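Local coordinates for protein nucleoporin NUP82 (Chaetomium thermophilum, PDB 5CWW) that probably serves as a structural component of the nuclear pore complex and a docking site for transport factors, here its N-terminal beta-propeller domain, at residues Gln126-Val131 / Ile139-Asp144; Thr48-Gly53 / Leu120-Asn125. One frame throughout, in Å; residues are numbered along the deposited sequence.

Contact 1. Residues Gln126-Val131 / Ile139-Asp144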
ATOM      1  N   GLN B 126      -4.096  13.888 -15.167  1.00 64.42           N
ATOM      2  CA  GLN B 126      -5.548  13.821 -15.309  1.00 62.56           C
ATOM      3  C   GLN B 126      -5.992  13.470 -16.728  1.00 62.03           C
ATOM      4  O   GLN B 126      -7.033  13.936 -17.191  1.00 60.35           O
ATOM      5  CB  GLN B 126      -6.172  15.156 -14.883  1.00 63.10           C
ATOM      6  CG  GLN B 126      -5.791  15.583 -13.472  1.00 61.21           C
ATOM      7  CD  GLN B 126      -6.390  16.917 -13.075  1.00 62.98           C
ATOM      8  OE1 GLN B 126      -6.554  17.814 -13.904  1.00 64.83           O
ATOM      9  NE2 GLN B 126      -6.721  17.058 -11.796  1.00 63.63           N
ATOM     10  N   ASP B 127      -5.203  12.642 -17.406  1.00 60.74           N
ATOM     11  CA  ASP B 127      -5.554  12.156 -18.738  1.00 62.28           C
ATOM     12  C   ASP B 127      -5.922  10.671 -18.707  1.00 62.37           C
ATOM     13  O   ASP B 127      -6.680  10.201 -19.556  1.00 65.47           O
ATOM     14  CB  ASP B 127      -4.402  12.397 -19.719  1.00 63.19           C
ATOM     15  CG  ASP B 127      -3.061  11.945 -19.173  1.00 60.64           C
ATOM     16  OD1 ASP B 127      -2.972  11.645 -17.962  1.00 59.70           O
ATOM     17  OD2 ASP B 127      -2.090  11.898 -19.956  1.00 62.14           O
ATOM     18  N   PHE B 128      -5.390   9.943 -17.726  1.00 59.41           N
ATOM     19  CA  PHE B 128      -5.726   8.531 -17.527  1.00 57.96           C
ATOM     20  C   PHE B 128      -6.515   8.330 -16.236  1.00 57.96           C
ATOM     21  O   PHE B 128      -6.285   9.021 -15.241  1.00 57.53           O
ATOM     22  CB  PHE B 128      -4.464   7.658 -17.477  1.00 55.44           C
ATOM     23  CG  PHE B 128      -3.713   7.562 -18.782  1.00 56.79           C
ATOM     24  CD1 PHE B 128      -4.153   8.216 -19.920  1.00 58.69           C
ATOM     25  CD2 PHE B 128      -2.561   6.794 -18.862  1.00 56.37           C
ATOM     26  CE1 PHE B 128      -3.452   8.117 -21.108  1.00 60.36           C
ATOM     27  CE2 PHE B 128      -1.861   6.689 -20.046  1.00 58.77           C
ATOM     28  CZ  PHE B 128      -2.307   7.350 -21.171  1.00 60.06           C
ATOM     29  N   LEU B 129      -7.435   7.370 -16.258  1.00 58.29           N
ATOM     30  CA  LEU B 129      -8.219   7.014 -15.080  1.00 57.42           C
ATOM     31  C   LEU B 129      -8.167   5.507 -14.837  1.00 55.48           C
ATOM     32  O   LEU B 129      -8.604   4.717 -15.678  1.00 58.07           O
ATOM     33  CB  LEU B 129      -9.670   7.468 -15.239  1.00 59.26           C
ATOM     34  CG  LEU B 129     -10.605   7.183 -14.061  1.00 58.88           C
ATOM     35  CD1 LEU B 129     -10.230   8.034 -12.853  1.00 59.28           C
ATOM     36  CD2 LEU B 129     -12.053   7.417 -14.454  1.00 60.55           C
ATOM     37  N   ALA B 130      -7.630   5.117 -13.685  1.00 53.95           N
ATOM     38  CA  ALA B 130      -7.580   3.713 -13.297  1.00 54.40           C
ATOM     39  C   ALA B 130      -8.930   3.288 -12.730  1.00 53.09           C
ATOM     40  O   ALA B 130      -9.480   3.961 -11.858  1.00 53.83           O
ATOM     41  CB  ALA B 130      -6.473   3.476 -12.283  1.00 52.47           C
ATOM     42  N   VAL B 131      -9.455   2.173 -13.234  1.00 52.38           N
ATOM     43  CA  VAL B 131     -10.782   1.686 -12.865  1.00 52.04           C
ATOM     44  C   VAL B 131     -10.691   0.280 -12.284  1.00 53.27           C
ATOM     45  O   VAL B 131     -10.380  -0.676 -12.997  1.00 54.36           O
ATOM     46  CB  VAL B 131     -11.736   1.673 -14.077  1.00 52.98           C
ATOM     47  CG1 VAL B 131     -13.133   1.228 -13.659  1.00 54.20           C
ATOM     48  CG2 VAL B 131     -11.789   3.048 -14.724  1.00 54.41           C
ATOM     49  N   ILE B 139      -7.770   0.767 -17.573  1.00 58.98           N
ATOM     50  CA  ILE B 139      -7.296   2.136 -17.726  1.00 58.56           C
ATOM     51  C   ILE B 139      -8.148   2.847 -18.764  1.00 59.82           C
ATOM     52  O   ILE B 139      -8.173   2.457 -19.933  1.00 60.01           O
ATOM     53  CB  ILE B 139      -5.819   2.192 -18.155  1.00 57.54           C
ATOM     54  CG1 ILE B 139      -4.948   1.368 -17.203  1.00 54.55           C
ATOM     55  CG2 ILE B 139      -5.337   3.642 -18.227  1.00 58.74           C
ATOM     56  CD1 ILE B 139      -5.010   1.809 -15.758  1.00 51.77           C
ATOM     57  N   CYS B 140      -8.848   3.890 -18.330  1.00 60.66           N
ATOM     58  CA  CYS B 140      -9.681   4.675 -19.226  1.00 63.09           C
ATOM     59  C   CYS B 140      -8.920   5.884 -19.743  1.00 62.64           C
ATOM     60  O   CYS B 140      -8.444   6.711 -18.965  1.00 60.61           O
ATOM     61  CB  CYS B 140     -10.959   5.130 -18.521  1.00 62.49           C
ATOM     62  SG  CYS B 140     -12.070   6.100 -19.579  1.00 65.83           S
ATOM     63  N   ILE B 141      -8.798   5.972 -21.062  1.00 62.27           N
ATOM     64  CA  ILE B 141      -8.257   7.158 -21.704  1.00 63.96           C
ATOM     65  C   ILE B 141      -9.348   8.215 -21.688  1.00 62.60           C
ATOM     66  O   ILE B 141     -10.289   8.159 -22.478  1.00 63.60           O
ATOM     67  CB  ILE B 141      -7.800   6.880 -23.149  1.00 69.22           C
ATOM     68  CG1 ILE B 141      -6.919   5.627 -23.202  1.00 70.24           C
ATOM     69  CG2 ILE B 141      -7.062   8.084 -23.719  1.00 71.48           C
ATOM     70  CD1 ILE B 141      -5.736   5.653 -22.255  1.00 69.09           C
ATOM     71  N   LEU B 142      -9.226   9.170 -20.773  1.00 65.07           N
ATOM     72  CA  LEU B 142     -10.280  10.153 -20.560  1.00 67.40           C
ATOM     73  C   LEU B 142     -10.516  10.985 -21.817  1.00 74.53           C
ATOM     74  O   LEU B 142      -9.566  11.418 -22.467  1.00 76.29           O
ATOM     75  CB  LEU B 142      -9.930  11.053 -19.373  1.00 66.25           C
ATOM     76  CG  LEU B 142      -9.838  10.321 -18.030  1.00 63.82           C
ATOM     77  CD1 LEU B 142      -9.404  11.270 -16.922  1.00 64.63           C
ATOM     78  CD2 LEU B 142     -11.170   9.666 -17.672  1.00 62.40           C
ATOM     79  N   PRO B 143     -11.794  11.212 -22.166  1.00 79.56           N
ATOM     80  CA  PRO B 143     -12.102  11.901 -23.420  1.00 83.53           C
ATOM     81  C   PRO B 143     -11.989  13.415 -23.318  1.00 84.25           C
ATOM     82  O   PRO B 143     -11.862  13.957 -22.220  1.00 86.25           O
ATOM     83  CB  PRO B 143     -13.550  11.492 -23.683  1.00 85.69           C
ATOM     84  CG  PRO B 143     -14.130  11.370 -22.316  1.00 82.16           C
ATOM     85  CD  PRO B 143     -13.021  10.846 -21.434  1.00 79.95           C
ATOM     86  N   ASP B 144     -12.037  14.083 -24.466  1.00 84.87           N
ATOM     87  CA  ASP B 144     -12.029  15.536 -24.511  1.00 84.67           C
ATOM     88  C   ASP B 144     -13.257  16.067 -23.780  1.00 79.71           C
ATOM     89  O   ASP B 144     -14.335  15.478 -23.858  1.00 80.16           O
ATOM     90  CB  ASP B 144     -11.998  16.025 -25.961  1.00 94.48           C
ATOM     91  CG  ASP B 144     -11.499  17.453 -26.089  1.00103.21           C
ATOM     92  OD1 ASP B 144     -11.775  18.269 -25.186  1.00105.89           O
ATOM     93  OD2 ASP B 144     -10.824  17.757 -27.095  1.00107.21           O
TER
HETATM   94  O   HOH W   1      -7.115  11.445 -21.946  1.00 54.64           O

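Contact 2. Residues Thr48-Gly53 / Leu120-Asn125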
ATOM      1  N   THR B  48     -15.395   5.589  -5.209  1.00 54.67           N
ATOM      2  CA  THR B  48     -16.220   5.617  -6.409  1.00 57.81           C
ATOM      3  C   THR B  48     -16.357   7.014  -7.019  1.00 59.16           C
ATOM      4  O   THR B  48     -17.099   7.199  -7.985  1.00 62.37           O
ATOM      5  CB  THR B  48     -17.621   5.064  -6.104  1.00 61.38           C
ATOM      6  OG1 THR B  48     -18.091   5.613  -4.868  1.00 62.50           O
ATOM      7  CG2 THR B  48     -17.575   3.546  -5.987  1.00 62.17           C
ATOM      8  N   ILE B  49     -15.644   7.989  -6.461  1.00 58.95           N
ATOM      9  CA  ILE B  49     -15.641   9.346  -7.005  1.00 57.99           C
ATOM     10  C   ILE B  49     -14.213   9.811  -7.267  1.00 57.38           C
ATOM     11  O   ILE B  49     -13.341   9.697  -6.405  1.00 57.50           O
ATOM     12  CB  ILE B  49     -16.337  10.352  -6.063  1.00 57.13           C
ATOM     13  CG1 ILE B  49     -17.786   9.926  -5.806  1.00 57.51           C
ATOM     14  CG2 ILE B  49     -16.306  11.756  -6.667  1.00 57.47           C
ATOM     15  CD1 ILE B  49     -18.521  10.779  -4.783  1.00 58.59           C
ATOM     16  N   ALA B  50     -13.991  10.329  -8.470  1.00 55.23           N
ATOM     17  CA  ALA B  50     -12.713  10.919  -8.855  1.00 53.72           C
ATOM     18  C   ALA B  50     -12.982  12.242  -9.559  1.00 55.82           C
ATOM     19  O   ALA B  50     -14.106  12.491  -9.988  1.00 55.91           O
ATOM     20  CB  ALA B  50     -11.932   9.975  -9.754  1.00 52.82           C
ATOM     21  N   ARG B  51     -11.958  13.083  -9.685  1.00 60.02           N
ATOM     22  CA  ARG B  51     -12.154  14.424 -10.226  1.00 65.48           C
ATOM     23  C   ARG B  51     -10.949  14.974 -10.972  1.00 62.06           C
ATOM     24  O   ARG B  51      -9.819  14.520 -10.791  1.00 60.06           O
ATOM     25  CB  ARG B  51     -12.497  15.402  -9.099  1.00 72.49           C
ATOM     26  CG  ARG B  51     -11.344  15.638  -8.125  1.00 78.24           C
ATOM     27  CD  ARG B  51     -11.653  16.759  -7.162  1.00 85.71           C
ATOM     28  NE  ARG B  51     -11.555  18.079  -7.787  1.00 91.54           N
ATOM     29  CZ  ARG B  51     -10.458  18.835  -7.809  1.00 94.30           C
ATOM     30  NH1 ARG B  51      -9.331  18.414  -7.249  1.00 94.66           N
ATOM     31  NH2 ARG B  51     -10.488  20.019  -8.404  1.00 96.27           N
ATOM     32  N   ARG B  52     -11.220  15.970 -11.808  1.00 61.56           N
ATOM     33  CA  ARG B  52     -10.191  16.810 -12.398  1.00 61.70           C
ATOM     34  C   ARG B  52     -10.812  18.185 -12.597  1.00 63.36           C
ATOM     35  O   ARG B  52     -11.829  18.321 -13.279  1.00 65.98           O
ATOM     36  CB  ARG B  52      -9.668  16.224 -13.714  1.00 61.73           C
ATOM     37  CG  ARG B  52     -10.724  15.991 -14.784  1.00 63.64           C
ATOM     38  CD  ARG B  52     -10.108  15.393 -16.040  1.00 64.76           C
ATOM     39  NE  ARG B  52     -11.038  15.410 -17.166  1.00 68.01           N
ATOM     40  CZ  ARG B  52     -10.726  15.033 -18.402  1.00 70.40           C
ATOM     41  NH1 ARG B  52      -9.502  14.602 -18.685  1.00 69.65           N
ATOM     42  NH2 ARG B  52     -11.638  15.087 -19.363  1.00 72.86           N
ATOM     43  N   GLY B  53     -10.212  19.203 -11.990  1.00 61.65           N
ATOM     44  CA  GLY B  53     -10.814  20.523 -11.967  1.00 63.94           C
ATOM     45  C   GLY B  53     -12.217  20.442 -11.390  1.00 66.54           C
ATOM     46  O   GLY B  53     -12.409  19.936 -10.284  1.00 63.75           O
ATOM     47  N   LEU B 120     -11.855   4.426  -8.301  1.00 51.49           N
ATOM     48  CA  LEU B 120     -11.418   5.255  -9.420  1.00 52.71           C
ATOM     49  C   LEU B 120     -10.212   6.068  -8.971  1.00 54.33           C
ATOM     50  O   LEU B 120     -10.284   6.771  -7.962  1.00 56.28           O
ATOM     51  CB  LEU B 120     -12.535   6.186  -9.892  1.00 54.74           C
ATOM     52  CG  LEU B 120     -13.856   5.535 -10.299  1.00 56.99           C
ATOM     53  CD1 LEU B 120     -14.890   6.609 -10.620  1.00 60.30           C
ATOM     54  CD2 LEU B 120     -13.656   4.610 -11.485  1.00 56.77           C
ATOM     55  N   VAL B 121      -9.111   5.981  -9.712  1.00 53.75           N
ATOM     56  CA  VAL B 121      -7.902   6.721  -9.358  1.00 51.65           C
ATOM     57  C   VAL B 121      -7.417   7.566 -10.528  1.00 52.70           C
ATOM     58  O   VAL B 121      -6.930   7.043 -11.531  1.00 51.72           O
ATOM     59  CB  VAL B 121      -6.764   5.781  -8.914  1.00 48.77           C
ATOM     60  CG1 VAL B 121      -5.618   6.591  -8.323  1.00 47.17           C
ATOM     61  CG2 VAL B 121      -7.271   4.767  -7.897  1.00 49.59           C
ATOM     62  N   MET B 122      -7.550   8.880 -10.377  1.00 53.87           N
ATOM     63  CA  MET B 122      -7.118   9.832 -11.390  1.00 55.02           C
ATOM     64  C   MET B 122      -5.599   9.867 -11.470  1.00 56.28           C
ATOM     65  O   MET B 122      -4.918   9.811 -10.448  1.00 55.43           O
ATOM     66  CB  MET B 122      -7.658  11.229 -11.065  1.00 55.11           C
ATOM     67  CG  MET B 122      -7.456  12.258 -12.167  1.00 55.07           C
ATOM     68  SD  MET B 122      -8.355  11.880 -13.686  1.00 59.73           S
ATOM     69  CE  MET B 122     -10.053  11.962 -13.117  1.00 49.87           C
ATOM     70  N   SER B 123      -5.070   9.983 -12.684  1.00 56.01           N
ATOM     71  CA  SER B 123      -3.627  10.071 -12.879  1.00 54.62           C
ATOM     72  C   SER B 123      -3.170  11.503 -12.614  1.00 56.12           C
ATOM     73  O   SER B 123      -3.996  12.413 -12.569  1.00 56.78           O
ATOM     74  CB  SER B 123      -3.248   9.624 -14.293  1.00 54.91           C
ATOM     75  OG  SER B 123      -3.690  10.555 -15.261  1.00 55.88           O
ATOM     76  N   PRO B 124      -1.854  11.712 -12.434  1.00 52.85           N
ATOM     77  CA  PRO B 124      -1.321  13.038 -12.089  1.00 54.03           C
ATOM     78  C   PRO B 124      -1.709  14.142 -13.073  1.00 60.22           C
ATOM     79  O   PRO B 124      -2.145  15.209 -12.644  1.00 61.60           O
ATOM     80  CB  PRO B 124       0.195  12.817 -12.098  1.00 53.44           C
ATOM     81  CG  PRO B 124       0.362  11.375 -11.790  1.00 49.75           C
ATOM     82  CD  PRO B 124      -0.795  10.688 -12.452  1.00 50.45           C
ATOM     83  N   ASN B 125      -1.553  13.887 -14.367  1.00 65.04           N
ATOM     84  CA  ASN B 125      -1.890  14.874 -15.386  1.00 70.11           C
ATOM     85  C   ASN B 125      -3.350  14.771 -15.826  1.00 68.37           C
ATOM     86  O   ASN B 125      -3.781  15.469 -16.743  1.00 70.86           O
ATOM     87  CB  ASN B 125      -0.960  14.721 -16.588  1.00 75.51           C
ATOM     88  CG  ASN B 125       0.489  14.994 -16.235  1.00 78.13           C
ATOM     89  OD1 ASN B 125       0.784  15.839 -15.389  1.00 78.21           O
ATOM     90  ND2 ASN B 125       1.402  14.271 -16.873  1.00 81.09           N
TER

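Contact 1. Residues Gln126-Val131 / Ile139-Asp144
Phe128, Leu129 and Ala130 pair with Ile141, Cys140 and Ile139 in an antiparallel beta hairpin. It forms the middle of a four-stranded sheet, one blade of the beta-propeller. Leu129 and Cys140 are the hydrogen-bonded pair. Cys140 N gives a nearly straight bond to Leu129 O (2.8 Å, 174° at the hydrogen). The return bond, from Leu129 N to Cys140 O, is more bent.

The two faces are filled differently. On the face of Phe128, the bump is the delta methyl of Ile141. The two side chains lie side by side, and Ile141 CD1 sits over the Phe128 ring, 4.0 Å from its centroid, in a CH-pi contact. Ile141 CG1 is placed beside its own backbone N (chi1 -49°), and a second bend at chi2 brings CD1 over the ring. Farther along the same face, Ile139 forks. Its CG2 branch meets Phe128 CB, while Ile139 CD1 lies against both CA and CB of Ala130, 4.1 Å from Ala130 CB. His188 stacks on the Phe128 ring from outside the hairpin.

On the face of Leu129, Leu142 leans in just past the strand end. Leu142 CD2 packs against Leu129 CB at 3.6 Å. The other branch, Leu142 CD1, turns to the backbone and reaches Gln126 O at the same distance. Leu142 thus fills the bend between Gln126 and Leu129. Asp127 O accepts two bonds here: one from Leu142 N at 3.0 Å and one from a water, which lies 2.7 Å from Asp127 O.

Contact 2. Residues Thr48-Gly53 / Leu120-Asn125
Two neighbouring blades of the beta-propeller come together where Ala50 and the carbonyl of Arg51 meet Leu120 and Met122. Strands 49-52 and 119-122 are the first strands of successive four-stranded sheets. They run nearly parallel, 17° apart, with axes 6.3 Å from each other. No hydrogen bond joins the two segments, but a backbone bond between Leu120 and Arg47 links the blades just before Thr48.

Leu120 makes the first side-chain bridge. Leu120 CB touches Ala50 CB at 3.8 Å. Leu120 CD1 reaches back to Thr48 O at 3.5 Å, because CG stands beside the backbone N (chi1 -56°) and the chain then runs extended.

Met122 makes the second. Its side chain bends at both chi2 and chi3, near 63°, and folds around one carbonyl oxygen. Met122 CG and Met122 CE each lie 3.5 Å from Arg51 O. Met122 CE also approaches Ala50 CB at 4.3 Å and Arg52 CB at a similar distance. Phe57 of strand 55-60 and Leu129 of strand 128-132 also touch Met122.

Arg51 turns away from the other strand, and Arg51 NH2 bonds to Gly53 O at 2.7 Å, closing a small loop within its own blade. Arg52 reaches across. It is bonded to Glu55 in its own blade by a salt bridge and to Gln126 O and Pro143 O of the next, which would tie the blades together.

Carbon groups therefore pack on one another and on two backbone carbonyl oxygens, with no hydrogen bond across. The carbons of Met122 next to sulfur may add a weak electrostatic attraction to Arg51 O.

Overall arrangement
From the N terminus, strand 49-52 starts the first four-stranded sheet, which continues through strands 55-60, 63-68 and 106-110. The chain then enters the next sheet at strand 119-122. Contact 2 closes this long excursion and sets the two blades side by side. A short turn leads to strand 128-132, and contact 1 closes a hairpin with seven residues between its segments. The two contacts follow in series, neither nested nor crossed. They share a sheet, since strands 119-122 and 128-132 are neighbours, joined by the bond from Val121 N to Ala130 O. Met122 SD also meets Leu142 CD1, linking the blade interface to the hairpin end.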